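Local coordinates for putative nucleoprotein (Infectious salmon anemia virus, PDB 4EWC) that encapsidates the negative-strand viral RNA, protecting it from nucleases and forming the ribonucleoprotein that serves as template for transcription and replication, at residues Asp105-Glu110 / Glu296-Pro301; Met261-Lys266 / Arg306-Cys311; Glu350-Leu355 / Thr377-Asp382. All blocks are in the same frame, centred on the assembly; numbering follows the deposited sequence.

Overall arrangement
Interactions 1 and 2 are neighbours, with centres about 12 Å apart, and their segments alternate along the chain. They meet directly: Lys266 NZ of interaction 2 forms a salt bridge with Glu296 OE1 of interaction 1 at 2.7 Å, and Ile300 CD1 packs 3.6 Å from Lys266 CB. The loop 296-301 is thus held between helix 96-114 and helix 253-269. Interaction 3 stands apart, its centre about 25 Å from that of interaction 1 and 23 Å from that of interaction 2; its nearest atoms are about 9 Å from interaction 1 and about 10 Å from interaction 2. It pairs two helices of the helical bundle, beside the second subunit.

Interaction 1: Asp105-Glu110 / Glu296-Pro301; sequences DNFSKE and EGANIP
Phe107 and Asn299 make the closest side-chain meeting between helix 96-114 and the loop that runs into helix 302-305. Phe107 CD1 and CE1 meet the Asn299 side chain obliquely, Phe107 CE1 lying 3.3 Å from Asn299 CG, with the ring and amide planes 45° apart. Farther along the ring, Phe107 CZ rests 4.0 Å from Ala298 CB, the one apolar side-chain pair here. Glu110, one turn on, uses its aliphatic part: Glu110 CG sits 3.3 Å from Asn299 O, a backbone carbonyl oxygen. The chain then bends at chi2 (49°), carrying Glu110 OE2 to 3.6 Å from Pro301 CA. There OE2 accepts a weak hydrogen bond from Ser302 N, just beyond the N-cap residue Pro301.

The shape of the loop is set by a type I turn from Gly297 to Ile300, closed by Ile300 N to Gly297 O at 2.9 Å. It presents Ala298 and Asn299 to the helix. Asn114, on the same helix as Phe107, donates through ND2 to the carbonyls of both Ala298 and Ile300, a second grip on the turn.

Beyond this first shell, Phe107 also touches Gln273 and Asn299 touches Asp272, both on helix 272-275, while Asn299 and Pro301 reach Leu269 on helix 253-269. The loop therefore fills the ground between helix 96-114 and these two helices.

Interaction 2: Met261-Lys266 / Arg306-Cys311; sequences MALIMK and RHMRNC
Lys266 NZ is gripped from two directions: it donates to the carbonyl oxygen Cys311 O at 2.8 Å and forms a salt bridge with Glu296. The lysine chain runs fully extended from CG, anti to the backbone N (chi1 -176°), and turns only at its last torsion. NZ approaches Cys311 O from above the carbonyl plane, 35° out of it. On the way the methylenes pass alongside Cys311, with Lys266 CD 4.0 Å from Cys311 CB. An ammonium buried in this way is probably kept charged by Glu296, while the carbonyl helps fix its place.

One helical turn earlier the contact becomes apolar. Ala262 CB meets Met308 CB at 3.8 Å, and the selenomethionine chain of Met308, bent at chi2 and chi3, curls, bringing Met308 CE to 3.5 Å from Leu263 CD2. That same leucine methyl, Leu263 CD2, has Cys311 SG 3.6 Å away, so it touches both Met308 and Cys311. The backbone bond from Cys311 N to Met308 O ties these two together.

This face of helix 253-269 packs on the loop between helices 302-305 and 315-326. Met261 and Ile264 pack against both helix 142-162 and helix 174-188, Met265 against the latter, and Met308 reaches Met143 of helix 142-162.

Interaction 3: Glu350-Leu355 / Thr377-Asp382; sequences EEQRLL and TSFLID
Helices 350-358 and 369-381 run antiparallel here, their local axes 10.5 Å apart at closest with 160° between their N-to-C directions, Gln352 CA and Ser378 CA being the closest such pair, 6.9 Å apart. This is antiparallel helix packing within the nucleoprotein's helical bundle, and a single buried glutamine carries most of it. The Gln352 chain reaches across extended beyond CG, and Gln352 CG comes 3.3 Å from Ser378 OG. The amide end lies beside the last turn of helix 369-381, oblique to the Asp382 side chain. Gln352 NE2 makes a weak hydrogen bond to Ser378 OG at 3.4 Å and sits 3.6 Å from Phe379 CD1.

Second partners position these groups. Thr349 OG1 bonds to Gln352 OE1; this bond, together with those of NE2, would fix the amide's rotation. Ser378 OG also pairs with the carbonyl of Leu375. The Asp382 carboxylate is turned to Arg563 of helix 550-564 in a salt bridge, and Leu355 packs on Leu552 of that helix. Ile381 also packs on Ile533 of the second subunit.

The main bond across the pair runs from Gln352 NE2 to the backbone oxygen Asp382 O: 2.8 Å long, nearly straight at 166°, with the acceptor only 8° out of the amide plane.

Interaction 1: Asp105-Glu110 / Glu296-Pro301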
loop_
_atom_site.group_PDB
_atom_site.type_symbol
_atom_site.label_atom_id
_atom_site.label_comp_id
_atom_site.label_asym_id
_atom_site.label_seq_id
_atom_site.Cartn_x
_atom_site.Cartn_y
_atom_site.Cartn_z
ATOM N N ASP A 105 -26.102 -18.526 -5.424
ATOM C CA ASP A 105 -26.865 -19.390 -6.330
ATOM C C ASP A 105 -27.143 -18.707 -7.670
ATOM O O ASP A 105 -27.095 -19.344 -8.723
ATOM C CB ASP A 105 -28.185 -19.829 -5.690
ATOM C CG ASP A 105 -28.060 -21.134 -4.913
ATOM O OD1 ASP A 105 -27.206 -21.985 -5.268
ATOM O OD2 ASP A 105 -28.834 -21.315 -3.944
ATOM N N ASN A 106 -27.426 -17.409 -7.617
ATOM C CA ASN A 106 -27.666 -16.619 -8.817
ATOM C C ASN A 106 -26.388 -16.407 -9.636
ATOM O O ASN A 106 -26.369 -16.629 -10.850
ATOM C CB ASN A 106 -28.288 -15.265 -8.453
ATOM C CG ASN A 106 -29.702 -15.398 -7.902
ATOM O OD1 ASN A 106 -30.394 -16.386 -8.173
ATOM N ND2 ASN A 106 -30.138 -14.404 -7.126
ATOM N N PHE A 107 -25.333 -15.973 -8.947
ATOM C CA PHE A 107 -23.990 -15.843 -9.517
ATOM C C PHE A 107 -23.566 -17.126 -10.218
ATOM O O PHE A 107 -23.130 -17.086 -11.370
ATOM C CB PHE A 107 -22.995 -15.487 -8.405
ATOM C CG PHE A 107 -21.639 -15.041 -8.896
ATOM C CD1 PHE A 107 -21.425 -13.741 -9.321
ATOM C CD2 PHE A 107 -20.569 -15.900 -8.869
ATOM C CE1 PHE A 107 -20.180 -13.328 -9.743
ATOM C CE2 PHE A 107 -19.330 -15.485 -9.293
ATOM C CZ PHE A 107 -19.133 -14.202 -9.731
ATOM N N SER A 108 -23.718 -18.259 -9.528
ATOM C CA SER A 108 -23.310 -19.563 -10.071
ATOM C C SER A 108 -24.142 -19.996 -11.272
ATOM O O SER A 108 -23.630 -20.628 -12.179
ATOM C CB SER A 108 -23.369 -20.655 -9.009
ATOM O OG SER A 108 -22.375 -20.442 -8.039
ATOM N N LYS A 109 -25.431 -19.671 -11.265
ATOM C CA LYS A 109 -26.305 -19.989 -12.390
ATOM C C LYS A 109 -25.871 -19.166 -13.596
ATOM O O LYS A 109 -25.820 -19.657 -14.726
ATOM C CB LYS A 109 -27.771 -19.679 -12.059
ATOM C CG LYS A 109 -28.784 -20.379 -12.972
ATOM C CD LYS A 109 -29.953 -19.472 -13.352
ATOM C CE LYS A 109 -29.527 -18.364 -14.327
ATOM N NZ LYS A 109 -30.682 -17.605 -14.902
ATOM N N GLU A 110 -25.556 -17.902 -13.356
ATOM C CA GLU A 110 -25.150 -17.053 -14.455
ATOM C C GLU A 110 -23.788 -17.478 -14.979
ATOM O O GLU A 110 -23.580 -17.507 -16.178
ATOM C CB GLU A 110 -25.168 -15.562 -14.068
ATOM C CG GLU A 110 -25.230 -14.667 -15.284
ATOM C CD GLU A 110 -26.325 -15.099 -16.261
ATOM O OE1 GLU A 110 -27.510 -15.080 -15.845
ATOM O OE2 GLU A 110 -26.005 -15.476 -17.423
ATOM N N GLU A 296 -13.046 -12.700 -13.087
ATOM C CA GLU A 296 -13.741 -11.422 -13.212
ATOM C C GLU A 296 -14.919 -11.522 -14.189
ATOM O O GLU A 296 -14.822 -12.175 -15.214
ATOM C CB GLU A 296 -12.784 -10.282 -13.598
ATOM C CG GLU A 296 -12.437 -10.188 -15.072
ATOM C CD GLU A 296 -11.238 -9.283 -15.331
ATOM O OE1 GLU A 296 -11.408 -8.130 -15.833
ATOM O OE2 GLU A 296 -10.117 -9.740 -15.010
ATOM N N GLY A 297 -16.047 -10.920 -13.835
ATOM C CA GLY A 297 -17.180 -10.816 -14.739
ATOM C C GLY A 297 -17.893 -12.112 -15.055
ATOM O O GLY A 297 -18.738 -12.158 -15.954
ATOM N N ALA A 298 -17.553 -13.166 -14.317
ATOM C CA ALA A 298 -18.227 -14.470 -14.421
ATOM C C ALA A 298 -19.784 -14.428 -14.482
ATOM O O ALA A 298 -20.410 -15.289 -15.104
ATOM C CB ALA A 298 -17.758 -15.375 -13.302
ATOM N N ASN A 299 -20.395 -13.425 -13.860
ATOM C CA ASN A 299 -21.848 -13.303 -13.863
ATOM C C ASN A 299 -22.425 -12.314 -14.893
ATOM O O ASN A 299 -23.589 -11.891 -14.768
ATOM C CB ASN A 299 -22.331 -12.869 -12.478
ATOM C CG ASN A 299 -21.722 -11.551 -12.046
ATOM O OD1 ASN A 299 -20.585 -11.227 -12.426
ATOM N ND2 ASN A 299 -22.462 -10.782 -11.250
ATOM N N ILE A 300 -21.628 -11.908 -15.880
ATOM C CA ILE A 300 -22.163 -11.084 -16.957
ATOM C C ILE A 300 -23.105 -11.953 -17.768
ATOM O O ILE A 300 -22.745 -13.064 -18.140
ATOM C CB ILE A 300 -21.070 -10.550 -17.878
ATOM C CG1 ILE A 300 -20.230 -9.511 -17.148
ATOM C CG2 ILE A 300 -21.670 -9.955 -19.121
ATOM C CD1 ILE A 300 -18.966 -9.146 -17.879
ATOM N N PRO A 301 -24.329 -11.460 -18.015
ATOM C CA PRO A 301 -25.373 -12.182 -18.754
ATOM C C PRO A 301 -24.866 -12.728 -20.089
ATOM O O PRO A 301 -24.360 -11.963 -20.919
ATOM C CB PRO A 301 -26.450 -11.113 -18.964
ATOM C CG PRO A 301 -26.272 -10.170 -17.833
ATOM C CD PRO A 301 -24.799 -10.144 -17.541
#

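Interaction 2: Met261-Lys266 / Arg306-Cys311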
loop_
_atom_site.group_PDB
_atom_site.type_symbol
_atom_site.label_atom_id
_atom_site.label_comp_id
_atom_site.label_asym_id
_atom_site.label_seq_id
_atom_site.Cartn_x
_atom_site.Cartn_y
_atom_site.Cartn_z
HETATM N N MSE A 261 -23.671 -3.690 -24.001
HETATM C CA MSE A 261 -24.243 -4.177 -22.751
HETATM C C MSE A 261 -23.228 -5.052 -21.984
HETATM O O MSE A 261 -23.139 -4.981 -20.780
HETATM C CB MSE A 261 -25.575 -4.885 -23.011
HETATM C CG MSE A 261 -26.693 -3.920 -23.377
HETATM SE SE MSE A 261 -27.181 -2.831 -21.782
HETATM C CE MSE A 261 -27.877 -4.254 -20.692
ATOM N N ALA A 262 -22.425 -5.821 -22.700
ATOM C CA ALA A 262 -21.345 -6.552 -22.065
ATOM C C ALA A 262 -20.331 -5.621 -21.393
ATOM O O ALA A 262 -19.865 -5.898 -20.289
ATOM C CB ALA A 262 -20.645 -7.478 -23.066
ATOM N N LEU A 263 -20.003 -4.512 -22.045
ATOM C CA LEU A 263 -19.004 -3.590 -21.514
ATOM C C LEU A 263 -19.530 -2.869 -20.286
ATOM O O LEU A 263 -18.812 -2.690 -19.287
ATOM C CB LEU A 263 -18.571 -2.585 -22.586
ATOM C CG LEU A 263 -17.774 -3.217 -23.730
ATOM C CD1 LEU A 263 -17.535 -2.223 -24.867
ATOM C CD2 LEU A 263 -16.452 -3.731 -23.188
ATOM N N ILE A 264 -20.792 -2.462 -20.380
ATOM C CA ILE A 264 -21.481 -1.774 -19.286
ATOM C C ILE A 264 -21.849 -2.719 -18.123
ATOM O O ILE A 264 -21.677 -2.388 -16.944
ATOM C CB ILE A 264 -22.730 -1.034 -19.825
ATOM C CG1 ILE A 264 -22.305 -0.093 -20.951
ATOM C CG2 ILE A 264 -23.443 -0.254 -18.738
ATOM C CD1 ILE A 264 -23.463 0.648 -21.626
HETATM N N MSE A 265 -22.345 -3.905 -18.448
HETATM C CA MSE A 265 -22.612 -4.872 -17.384
HETATM C C MSE A 265 -21.341 -5.292 -16.637
HETATM O O MSE A 265 -21.393 -5.452 -15.423
HETATM C CB MSE A 265 -23.496 -6.055 -17.841
HETATM C CG MSE A 265 -24.921 -5.646 -18.292
HETATM SE SE MSE A 265 -25.976 -4.591 -16.986
HETATM C CE MSE A 265 -25.106 -2.868 -16.959
ATOM N N LYS A 266 -20.213 -5.409 -17.344
ATOM C CA LYS A 266 -18.934 -5.650 -16.678
ATOM C C LYS A 266 -18.650 -4.619 -15.584
ATOM O O LYS A 266 -18.176 -4.955 -14.500
ATOM C CB LYS A 266 -17.752 -5.728 -17.648
ATOM C CG LYS A 266 -16.420 -6.077 -16.967
ATOM C CD LYS A 266 -15.247 -6.218 -17.950
ATOM C CE LYS A 266 -13.924 -6.603 -17.251
ATOM N NZ LYS A 266 -13.967 -7.959 -16.657
ATOM N N ARG A 306 -21.239 -13.470 -25.008
ATOM C CA ARG A 306 -21.032 -14.287 -26.209
ATOM C C ARG A 306 -20.328 -13.472 -27.270
ATOM O O ARG A 306 -19.494 -13.981 -28.024
ATOM C CB ARG A 306 -22.386 -14.791 -26.749
ATOM N N HIS A 307 -20.676 -12.187 -27.302
ATOM C CA HIS A 307 -20.124 -11.229 -28.256
ATOM C C HIS A 307 -18.802 -10.629 -27.780
ATOM O O HIS A 307 -18.041 -10.108 -28.584
ATOM C CB HIS A 307 -21.131 -10.097 -28.464
ATOM C CG HIS A 307 -22.433 -10.543 -29.047
ATOM N ND1 HIS A 307 -22.709 -10.537 -30.404
ATOM C CD2 HIS A 307 -23.566 -11.016 -28.453
ATOM C CE1 HIS A 307 -23.916 -10.973 -30.618
ATOM N NE2 HIS A 307 -24.479 -11.277 -29.454
HETATM N N MSE A 308 -18.544 -10.673 -26.473
HETATM C CA MSE A 308 -17.376 -10.008 -25.919
HETATM C C MSE A 308 -16.687 -10.884 -24.884
HETATM O O MSE A 308 -16.490 -10.481 -23.720
HETATM C CB MSE A 308 -17.774 -8.669 -25.318
HETATM C CG MSE A 308 -18.263 -7.683 -26.342
HETATM SE SE MSE A 308 -16.767 -6.991 -27.396
HETATM C CE MSE A 308 -16.123 -5.685 -26.099
ATOM N N ARG A 309 -16.323 -12.082 -25.336
ATOM C CA ARG A 309 -15.714 -13.105 -24.500
ATOM C C ARG A 309 -14.688 -12.567 -23.505
ATOM O O ARG A 309 -14.760 -12.886 -22.335
ATOM C CB ARG A 309 -15.110 -14.214 -25.362
ATOM C CG ARG A 309 -16.136 -15.202 -25.896
ATOM C CD ARG A 309 -16.708 -16.024 -24.762
ATOM N NE ARG A 309 -18.136 -16.313 -24.927
ATOM C CZ ARG A 309 -18.930 -16.751 -23.946
ATOM N NH1 ARG A 309 -18.433 -16.961 -22.724
ATOM N NH2 ARG A 309 -20.217 -16.980 -24.186
ATOM N N ASN A 310 -13.765 -11.729 -23.960
ATOM C CA ASN A 310 -12.695 -11.230 -23.096
ATOM C C ASN A 310 -13.125 -10.257 -21.980
ATOM O O ASN A 310 -12.276 -9.781 -21.230
ATOM C CB ASN A 310 -11.554 -10.604 -23.911
ATOM C CG ASN A 310 -10.973 -11.547 -24.974
ATOM O OD1 ASN A 310 -11.011 -12.760 -24.837
ATOM N ND2 ASN A 310 -10.418 -10.969 -26.033
ATOM N N CYS A 311 -14.414 -9.931 -21.880
ATOM C CA CYS A 311 -14.912 -9.197 -20.706
ATOM C C CYS A 311 -15.058 -10.161 -19.519
ATOM O O CYS A 311 -15.257 -9.745 -18.365
ATOM C CB CYS A 311 -16.270 -8.566 -20.999
ATOM S SG CYS A 311 -16.252 -7.196 -22.158
#

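Interaction 3: Glu350-Leu355 / Thr377-Asp382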
loop_
_atom_site.group_PDB
_atom_site.type_symbol
_atom_site.label_atom_id
_atom_site.label_comp_id
_atom_site.label_asym_id
_atom_site.label_seq_id
_atom_site.Cartn_x
_atom_site.Cartn_y
_atom_site.Cartn_z
ATOM N N GLU A 350 4.194 -16.354 -25.172
ATOM C CA GLU A 350 4.325 -17.587 -25.949
ATOM C C GLU A 350 4.281 -18.784 -25.030
ATOM O O GLU A 350 3.728 -19.828 -25.368
ATOM C CB GLU A 350 5.633 -17.592 -26.733
ATOM C CG GLU A 350 5.860 -18.875 -27.525
ATOM C CD GLU A 350 4.897 -19.003 -28.700
ATOM O OE1 GLU A 350 4.074 -18.086 -28.897
ATOM O OE2 GLU A 350 4.966 -20.017 -29.420
ATOM N N GLU A 351 4.891 -18.610 -23.866
ATOM C CA GLU A 351 4.918 -19.642 -22.851
ATOM C C GLU A 351 3.519 -20.159 -22.532
ATOM O O GLU A 351 3.301 -21.354 -22.437
ATOM C CB GLU A 351 5.567 -19.092 -21.588
ATOM C CG GLU A 351 5.412 -19.977 -20.361
ATOM C CD GLU A 351 6.231 -21.237 -20.437
ATOM O OE1 GLU A 351 7.414 -21.164 -20.852
ATOM O OE2 GLU A 351 5.700 -22.311 -20.072
ATOM N N GLN A 352 2.572 -19.242 -22.367
ATOM C CA GLN A 352 1.195 -19.614 -22.090
ATOM C C GLN A 352 0.531 -20.288 -23.296
ATOM O O GLN A 352 -0.296 -21.185 -23.136
ATOM C CB GLN A 352 0.422 -18.400 -21.634
ATOM C CG GLN A 352 0.877 -17.930 -20.271
ATOM C CD GLN A 352 0.503 -16.486 -19.940
ATOM O OE1 GLN A 352 0.760 -15.561 -20.709
ATOM N NE2 GLN A 352 -0.088 -16.295 -18.768
ATOM N N ARG A 353 0.906 -19.859 -24.501
ATOM C CA ARG A 353 0.341 -20.422 -25.729
ATOM C C ARG A 353 0.700 -21.903 -25.891
ATOM O O ARG A 353 -0.180 -22.727 -26.127
ATOM C CB ARG A 353 0.762 -19.610 -26.970
ATOM C CG ARG A 353 0.192 -18.205 -26.983
ATOM C CD ARG A 353 0.369 -17.492 -28.319
ATOM N NE ARG A 353 0.248 -16.048 -28.136
ATOM C CZ ARG A 353 1.279 -15.220 -27.986
ATOM N NH1 ARG A 353 2.519 -15.687 -28.046
ATOM N NH2 ARG A 353 1.067 -13.921 -27.791
ATOM N N LEU A 354 1.989 -22.227 -25.770
ATOM C CA LEU A 354 2.450 -23.610 -25.796
ATOM C C LEU A 354 1.783 -24.390 -24.687
ATOM O O LEU A 354 1.221 -25.460 -24.910
ATOM C CB LEU A 354 3.973 -23.691 -25.615
ATOM C CG LEU A 354 4.727 -22.955 -26.718
ATOM C CD1 LEU A 354 6.221 -23.069 -26.485
ATOM C CD2 LEU A 354 4.319 -23.502 -28.084
ATOM N N LEU A 355 1.860 -23.836 -23.484
ATOM C CA LEU A 355 1.288 -24.458 -22.292
ATOM C C LEU A 355 -0.186 -24.804 -22.526
ATOM O O LEU A 355 -0.617 -25.934 -22.284
ATOM C CB LEU A 355 1.474 -23.522 -21.098
ATOM C CG LEU A 355 1.744 -24.041 -19.694
ATOM C CD1 LEU A 355 2.699 -25.217 -19.656
ATOM C CD2 LEU A 355 2.291 -22.895 -18.844
ATOM N N THR A 377 -1.523 -20.718 -12.976
ATOM C CA THR A 377 -0.524 -19.941 -12.243
ATOM C C THR A 377 0.112 -18.895 -13.152
ATOM O O THR A 377 0.332 -17.759 -12.732
ATOM C CB THR A 377 0.586 -20.825 -11.666
ATOM O OG1 THR A 377 0.021 -21.721 -10.703
ATOM C CG2 THR A 377 1.652 -19.976 -10.998
ATOM N N SER A 378 0.391 -19.277 -14.396
ATOM C CA SER A 378 0.990 -18.365 -15.343
ATOM C C SER A 378 0.072 -17.174 -15.574
ATOM O O SER A 378 0.524 -16.037 -15.726
ATOM C CB SER A 378 1.308 -19.069 -16.672
ATOM O OG SER A 378 0.138 -19.366 -17.418
ATOM N N PHE A 379 -1.223 -17.449 -15.574
ATOM C CA PHE A 379 -2.225 -16.425 -15.795
ATOM C C PHE A 379 -2.250 -15.399 -14.664
ATOM O O PHE A 379 -2.621 -14.259 -14.881
ATOM C CB PHE A 379 -3.588 -17.069 -16.020
ATOM C CG PHE A 379 -3.856 -17.381 -17.454
ATOM C CD1 PHE A 379 -3.633 -16.410 -18.429
ATOM C CD2 PHE A 379 -4.314 -18.629 -17.846
ATOM C CE1 PHE A 379 -3.878 -16.677 -19.774
ATOM C CE2 PHE A 379 -4.550 -18.911 -19.190
ATOM C CZ PHE A 379 -4.324 -17.933 -20.162
ATOM N N LEU A 380 -1.831 -15.807 -13.473
ATOM C CA LEU A 380 -1.638 -14.872 -12.376
ATOM C C LEU A 380 -0.416 -13.988 -12.599
ATOM O O LEU A 380 -0.396 -12.842 -12.179
ATOM C CB LEU A 380 -1.448 -15.613 -11.055
ATOM C CG LEU A 380 -2.507 -16.592 -10.585
ATOM C CD1 LEU A 380 -2.108 -17.026 -9.194
ATOM C CD2 LEU A 380 -3.913 -15.984 -10.604
ATOM N N ILE A 381 0.612 -14.547 -13.219
ATOM C CA ILE A 381 1.781 -13.770 -13.598
ATOM C C ILE A 381 1.532 -12.850 -14.822
ATOM O O ILE A 381 1.901 -11.670 -14.815
ATOM C CB ILE A 381 2.974 -14.696 -13.910
ATOM C CG1 ILE A 381 3.358 -15.517 -12.675
ATOM C CG2 ILE A 381 4.179 -13.891 -14.428
ATOM C CD1 ILE A 381 4.202 -16.748 -13.018
ATOM N N ASP A 382 0.926 -13.404 -15.870
ATOM C CA ASP A 382 0.662 -12.678 -17.099
ATOM C C ASP A 382 -0.800 -12.799 -17.511
ATOM O O ASP A 382 -1.151 -13.739 -18.219
ATOM C CB ASP A 382 1.508 -13.249 -18.232
ATOM C CG ASP A 382 2.948 -12.779 -18.192
ATOM O OD1 ASP A 382 3.167 -11.552 -18.346
ATOM O OD2 ASP A 382 3.863 -13.637 -18.031
#